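Local structure of glycerol kinase, putative (Plasmodium falciparum, 2W41) at residues K285-T290 and S405-E410; H413-D418 and T437-S442. The protein probably catalyses the ATP-dependent phosphorylation of glycerol to sn-glycerol 3-phosphate, and binds ADP. All blocks are in the same frame, centred on the assembly; numbering follows the deposited sequence.

Interaction 1: residues K285-T290 and S405-E410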
loop_
_atom_site.group_PDB
_atom_site.type_symbol
_atom_site.label_atom_id
_atom_site.label_comp_id
_atom_site.label_asym_id
_atom_site.label_seq_id
_atom_site.Cartn_x
_atom_site.Cartn_y
_atom_site.Cartn_z
ATOM N N LYS B 285 -36.206 -12.234 -21.603
ATOM C CA LYS B 285 -35.816 -13.297 -20.665
ATOM C C LYS B 285 -35.581 -12.813 -19.207
ATOM O O LYS B 285 -34.665 -12.013 -18.973
ATOM C CB LYS B 285 -34.513 -14.009 -21.183
ATOM N N VAL B 286 -36.382 -13.310 -18.247
ATOM C CA VAL B 286 -36.080 -13.170 -16.808
ATOM C C VAL B 286 -34.876 -14.071 -16.500
ATOM O O VAL B 286 -35.018 -15.299 -16.438
ATOM C CB VAL B 286 -37.313 -13.552 -15.892
ATOM C CG1 VAL B 286 -37.127 -13.108 -14.438
ATOM C CG2 VAL B 286 -38.567 -12.951 -16.435
ATOM N N VAL B 287 -33.695 -13.458 -16.343
ATOM C CA VAL B 287 -32.478 -14.143 -15.912
ATOM C C VAL B 287 -32.237 -13.911 -14.401
ATOM O O VAL B 287 -32.102 -12.770 -13.932
ATOM C CB VAL B 287 -31.206 -13.724 -16.719
ATOM C CG1 VAL B 287 -29.980 -14.543 -16.275
ATOM C CG2 VAL B 287 -31.412 -13.867 -18.200
ATOM N N TYR B 288 -32.184 -15.021 -13.653
ATOM C CA TYR B 288 -31.859 -15.002 -12.238
ATOM C C TYR B 288 -30.381 -15.246 -12.132
ATOM O O TYR B 288 -29.847 -16.066 -12.851
ATOM C CB TYR B 288 -32.627 -16.073 -11.512
ATOM C CG TYR B 288 -34.123 -15.872 -11.512
ATOM C CD1 TYR B 288 -34.719 -14.893 -10.711
ATOM C CD2 TYR B 288 -34.957 -16.669 -12.309
ATOM C CE1 TYR B 288 -36.132 -14.711 -10.714
ATOM C CE2 TYR B 288 -36.354 -16.506 -12.307
ATOM C CZ TYR B 288 -36.929 -15.537 -11.507
ATOM O OH TYR B 288 -38.298 -15.379 -11.468
ATOM N N SER B 289 -29.721 -14.475 -11.268
ATOM C CA SER B 289 -28.291 -14.548 -11.046
ATOM C C SER B 289 -27.969 -15.710 -10.112
ATOM O O SER B 289 -28.740 -16.002 -9.185
ATOM C CB SER B 289 -27.822 -13.240 -10.387
ATOM O OG SER B 289 -26.437 -13.330 -10.034
ATOM N N THR B 290 -26.821 -16.359 -10.336
ATOM C CA THR B 290 -26.380 -17.486 -9.496
ATOM C C THR B 290 -25.349 -17.027 -8.431
ATOM O O THR B 290 -24.924 -17.811 -7.567
ATOM C CB THR B 290 -25.822 -18.675 -10.305
ATOM O OG1 THR B 290 -24.586 -18.301 -10.893
ATOM C CG2 THR B 290 -26.788 -19.135 -11.410
ATOM N N SER B 405 -22.168 -15.227 -17.986
ATOM C CA SER B 405 -22.333 -16.661 -17.771
ATOM C C SER B 405 -23.799 -17.048 -17.450
ATOM O O SER B 405 -24.304 -18.012 -18.009
ATOM C CB SER B 405 -21.364 -17.137 -16.678
ATOM O OG SER B 405 -21.662 -18.447 -16.221
ATOM N N ASP B 406 -24.484 -16.337 -16.555
ATOM C CA ASP B 406 -25.889 -16.638 -16.280
ATOM C C ASP B 406 -26.781 -16.387 -17.532
ATOM O O ASP B 406 -27.771 -17.082 -17.750
ATOM C CB ASP B 406 -26.411 -15.850 -15.055
ATOM C CG ASP B 406 -25.694 -16.218 -13.742
ATOM O OD1 ASP B 406 -25.260 -17.368 -13.589
ATOM O OD2 ASP B 406 -25.566 -15.394 -12.819
ATOM N N MET B 407 -26.443 -15.408 -18.364
ATOM C CA MET B 407 -27.296 -15.092 -19.530
ATOM C C MET B 407 -27.121 -16.069 -20.695
ATOM O O MET B 407 -27.930 -16.088 -21.628
ATOM C CB MET B 407 -27.047 -13.670 -20.030
ATOM C CG MET B 407 -27.441 -12.571 -19.076
ATOM S SD MET B 407 -26.830 -10.963 -19.659
ATOM C CE MET B 407 -27.883 -10.643 -21.105
ATOM N N GLY B 408 -26.045 -16.852 -20.648
ATOM C CA GLY B 408 -25.746 -17.826 -21.654
ATOM C C GLY B 408 -25.088 -17.229 -22.860
ATOM O O GLY B 408 -25.031 -17.877 -23.912
ATOM N N ILE B 409 -24.593 -16.000 -22.725
ATOM C CA ILE B 409 -23.887 -15.306 -23.845
ATOM C C ILE B 409 -22.376 -15.290 -23.612
ATOM O O ILE B 409 -21.903 -15.679 -22.535
ATOM C CB ILE B 409 -24.464 -13.876 -24.168
ATOM C CG1 ILE B 409 -24.145 -12.855 -23.048
ATOM C CG2 ILE B 409 -25.952 -13.966 -24.411
ATOM C CD1 ILE B 409 -24.469 -11.349 -23.388
ATOM N N GLU B 410 -21.622 -14.878 -24.622
ATOM C CA GLU B 410 -20.173 -14.919 -24.545
ATOM C C GLU B 410 -19.521 -13.551 -24.453
ATOM O O GLU B 410 -18.378 -13.437 -24.083
ATOM C CB GLU B 410 -19.608 -15.689 -25.755
ATOM C CG GLU B 410 -19.266 -17.166 -25.454
ATOM C CD GLU B 410 -19.676 -18.132 -26.588
ATOM O OE1 GLU B 410 -19.881 -17.668 -27.753
ATOM O OE2 GLU B 410 -19.781 -19.362 -26.303
#
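D406 and T290 meet through two hydrogen bonds, which make up the polar half of this contact. The backbone N of T290 donates to D406 OD2 over 2.9 Å; the bond is nearly straight at the hydrogen (165°) but arrives from above the carboxylate, 52° out of its plane. The hydroxyl T290 OG1 donates to D406 OD1, also at 2.9 Å, and takes the syn lone pair of that oxygen. Each carboxylate oxygen thus has its own donor from one residue, an amide and a hydroxyl. With chi1 of T290 at 69°, OG1 lies between the backbone N and the carbonyl carbon, on the side from which it can meet OD1. The CA of S289 lies 3.4 Å from D406 OD2, while the S289 hydroxyl is bonded to L293 N and C291 N instead.

The apolar half is slight. V287 CG1 packs against the last helical residues, 3.7 Å from D406 O and 4.3 Å from M407 CG, and L311 of strand 308-314 touches both V287 and M407.

With G408 leaving the helix at positive phi in a Schellman motif, this is a surface contact between the C-terminal turn of helix 381-407 and the loop joining strands 276-281 and 294-299 in the C-terminal FGGY domain.

Interaction 2: residues H413-D418 and T437-S442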
loop_
_atom_site.group_PDB
_atom_site.type_symbol
_atom_site.label_atom_id
_atom_site.label_comp_id
_atom_site.label_asym_id
_atom_site.label_seq_id
_atom_site.Cartn_x
_atom_site.Cartn_y
_atom_site.Cartn_z
ATOM N N HIS B 413 -22.520 -6.808 -26.327
ATOM C CA HIS B 413 -22.660 -6.029 -27.582
ATOM C C HIS B 413 -21.898 -4.742 -27.400
ATOM O O HIS B 413 -20.975 -4.435 -28.168
ATOM C CB HIS B 413 -24.145 -5.747 -28.002
ATOM C CG HIS B 413 -24.871 -6.956 -28.532
ATOM N ND1 HIS B 413 -24.231 -7.981 -29.212
ATOM C CD2 HIS B 413 -26.183 -7.309 -28.480
ATOM C CE1 HIS B 413 -25.115 -8.912 -29.542
ATOM N NE2 HIS B 413 -26.306 -8.534 -29.104
ATOM N N VAL B 414 -22.262 -4.018 -26.346
ATOM C CA VAL B 414 -21.617 -2.749 -26.032
ATOM C C VAL B 414 -21.686 -2.477 -24.524
ATOM O O VAL B 414 -22.472 -3.116 -23.796
ATOM C CB VAL B 414 -22.196 -1.594 -26.910
ATOM C CG1 VAL B 414 -23.631 -1.194 -26.458
ATOM C CG2 VAL B 414 -21.262 -0.412 -26.918
ATOM N N LEU B 415 -20.831 -1.572 -24.055
ATOM C CA LEU B 415 -20.931 -1.008 -22.717
ATOM C C LEU B 415 -20.904 0.512 -22.862
ATOM O O LEU B 415 -19.857 1.087 -23.111
ATOM C CB LEU B 415 -19.807 -1.512 -21.778
ATOM C CG LEU B 415 -19.886 -1.172 -20.274
ATOM C CD1 LEU B 415 -21.055 -1.813 -19.701
ATOM C CD2 LEU B 415 -18.676 -1.631 -19.518
ATOM N N ARG B 416 -22.069 1.131 -22.698
ATOM C CA ARG B 416 -22.224 2.572 -22.706
ATOM C C ARG B 416 -21.915 3.104 -21.332
ATOM O O ARG B 416 -22.513 2.655 -20.385
ATOM C CB ARG B 416 -23.662 2.992 -23.122
ATOM C CG ARG B 416 -24.186 2.393 -24.463
ATOM C CD ARG B 416 -23.964 3.272 -25.701
ATOM N NE ARG B 416 -24.491 4.633 -25.552
ATOM C CZ ARG B 416 -24.190 5.654 -26.354
ATOM N NH1 ARG B 416 -23.363 5.467 -27.362
ATOM N NH2 ARG B 416 -24.712 6.858 -26.153
ATOM N N CYS B 417 -21.013 4.088 -21.240
ATOM C CA CYS B 417 -20.436 4.508 -19.961
ATOM C C CYS B 417 -20.621 5.970 -19.710
ATOM O O CYS B 417 -20.599 6.798 -20.634
ATOM C CB CYS B 417 -18.940 4.166 -19.875
ATOM S SG CYS B 417 -18.610 2.405 -20.029
ATOM N N ASP B 418 -20.809 6.299 -18.445
ATOM C CA ASP B 418 -20.875 7.677 -18.036
ATOM C C ASP B 418 -20.190 7.837 -16.660
ATOM O O ASP B 418 -19.625 6.872 -16.127
ATOM C CB ASP B 418 -22.314 8.228 -18.131
ATOM C CG ASP B 418 -23.371 7.325 -17.441
ATOM O OD1 ASP B 418 -23.890 6.324 -18.029
ATOM O OD2 ASP B 418 -23.718 7.636 -16.301
ATOM N N THR B 437 -14.744 -5.730 -24.385
ATOM C CA THR B 437 -15.979 -5.137 -24.817
ATOM C C THR B 437 -15.701 -3.792 -25.468
ATOM O O THR B 437 -14.690 -3.118 -25.183
ATOM C CB THR B 437 -16.978 -5.004 -23.655
ATOM O OG1 THR B 437 -18.281 -4.700 -24.165
ATOM C CG2 THR B 437 -16.540 -3.920 -22.671
ATOM N N LYS B 438 -16.586 -3.442 -26.385
ATOM C CA LYS B 438 -16.615 -2.149 -26.977
ATOM C C LYS B 438 -17.213 -1.286 -25.884
ATOM O O LYS B 438 -18.213 -1.658 -25.240
ATOM C CB LYS B 438 -17.535 -2.208 -28.210
ATOM C CG LYS B 438 -17.578 -1.002 -29.141
ATOM C CD LYS B 438 -19.012 -0.921 -29.677
ATOM C CE LYS B 438 -19.208 -0.736 -31.190
ATOM N NZ LYS B 438 -20.699 -0.929 -31.414
ATOM N N ILE B 439 -16.555 -0.160 -25.662
ATOM C CA ILE B 439 -16.964 0.867 -24.754
ATOM C C ILE B 439 -17.242 2.151 -25.549
ATOM O O ILE B 439 -16.407 2.631 -26.314
ATOM C CB ILE B 439 -15.863 1.109 -23.641
ATOM C CG1 ILE B 439 -15.918 -0.008 -22.578
ATOM C CG2 ILE B 439 -15.999 2.538 -22.999
ATOM C CD1 ILE B 439 -14.965 0.192 -21.428
ATOM N N GLU B 440 -18.423 2.709 -25.329
ATOM C CA GLU B 440 -18.831 4.007 -25.879
ATOM C C GLU B 440 -19.149 4.891 -24.692
ATOM O O GLU B 440 -19.800 4.449 -23.752
ATOM C CB GLU B 440 -20.064 3.852 -26.799
ATOM C CG GLU B 440 -19.758 3.095 -28.070
ATOM C CD GLU B 440 -20.989 2.685 -28.881
ATOM O OE1 GLU B 440 -22.117 2.955 -28.448
ATOM O OE2 GLU B 440 -20.838 2.086 -29.977
ATOM N N VAL B 441 -18.634 6.113 -24.724
ATOM C CA VAL B 441 -18.978 7.182 -23.811
ATOM C C VAL B 441 -19.976 8.081 -24.585
ATOM O O VAL B 441 -19.626 8.637 -25.643
ATOM C CB VAL B 441 -17.689 7.990 -23.437
ATOM C CG1 VAL B 441 -17.958 9.032 -22.528
ATOM C CG2 VAL B 441 -16.824 7.228 -22.629
ATOM N N SER B 442 -21.209 8.202 -24.069
ATOM C CA SER B 442 -22.272 9.040 -24.654
ATOM C C SER B 442 -21.899 10.511 -24.883
ATOM O O SER B 442 -21.107 11.083 -24.135
ATOM C CB SER B 442 -23.547 8.968 -23.779
ATOM O OG SER B 442 -24.662 9.652 -24.387
HETATM O O HOH W 1 -26.662 8.308 -25.306
#
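A beta-alpha-beta unit, strand 414-418, helix 425-435 and strand 439-442, brings these two strands side by side in parallel. L415 pairs with I439 and R416 with E440. L415 N donates to K438 O at 2.9 Å. E440 N donates in turn to L415 O, at 3.1 Å. C417 N then gives the shortest of the three backbone bonds, 2.8 Å to E440 O, so L415 and E440 each both give and accept. K438 O takes a second bond, from T437 OG1, which comes in above its carbonyl plane.

R416 and E440 project from the same face and form a salt bridge, NH1 to OE1 at 3.0 Å. OE1 sits at the edge of the guanidinium, 5° out of its plane, yet the guanidinium and carboxylate planes stand 87° apart. NH1 comes to OE1 on its anti side, 33° out of the carboxylate plane. Bends at chi2 and chi3 of R416 carry its end over to E440. A weaker bridge from K438 NZ to E440 OE2 extends the network, and V414 CG2 lies against K438 CD at 3.6 Å. On the other face C417 SG touches I439 CG2 at 4.0 Å.

Strand 267-272 flanks 414-418 on its far side, strand 476-480 borders 439-442, and helix 425-435 covers I439 through N431 and S432.

Interaction 1 and interaction 2 follow one another along the chain: helix 381-407 ends in the first, and the chain then leads into strand 414-418 of the second. Their centres are 20 Å apart, and apart from this succession in sequence their segments do not touch. Both belong to the C-terminal FGGY domain, but they differ in depth and in relation to the nucleotide. Interaction 1 is a surface contact away from the ADP pocket. Interaction 2 is largely buried and lies nearer: the C417 side chain is about 11 Å from bound ADP, and the side chain of V441 is about 9 Å from G420, an ADP-binding residue just beyond strand 414-418.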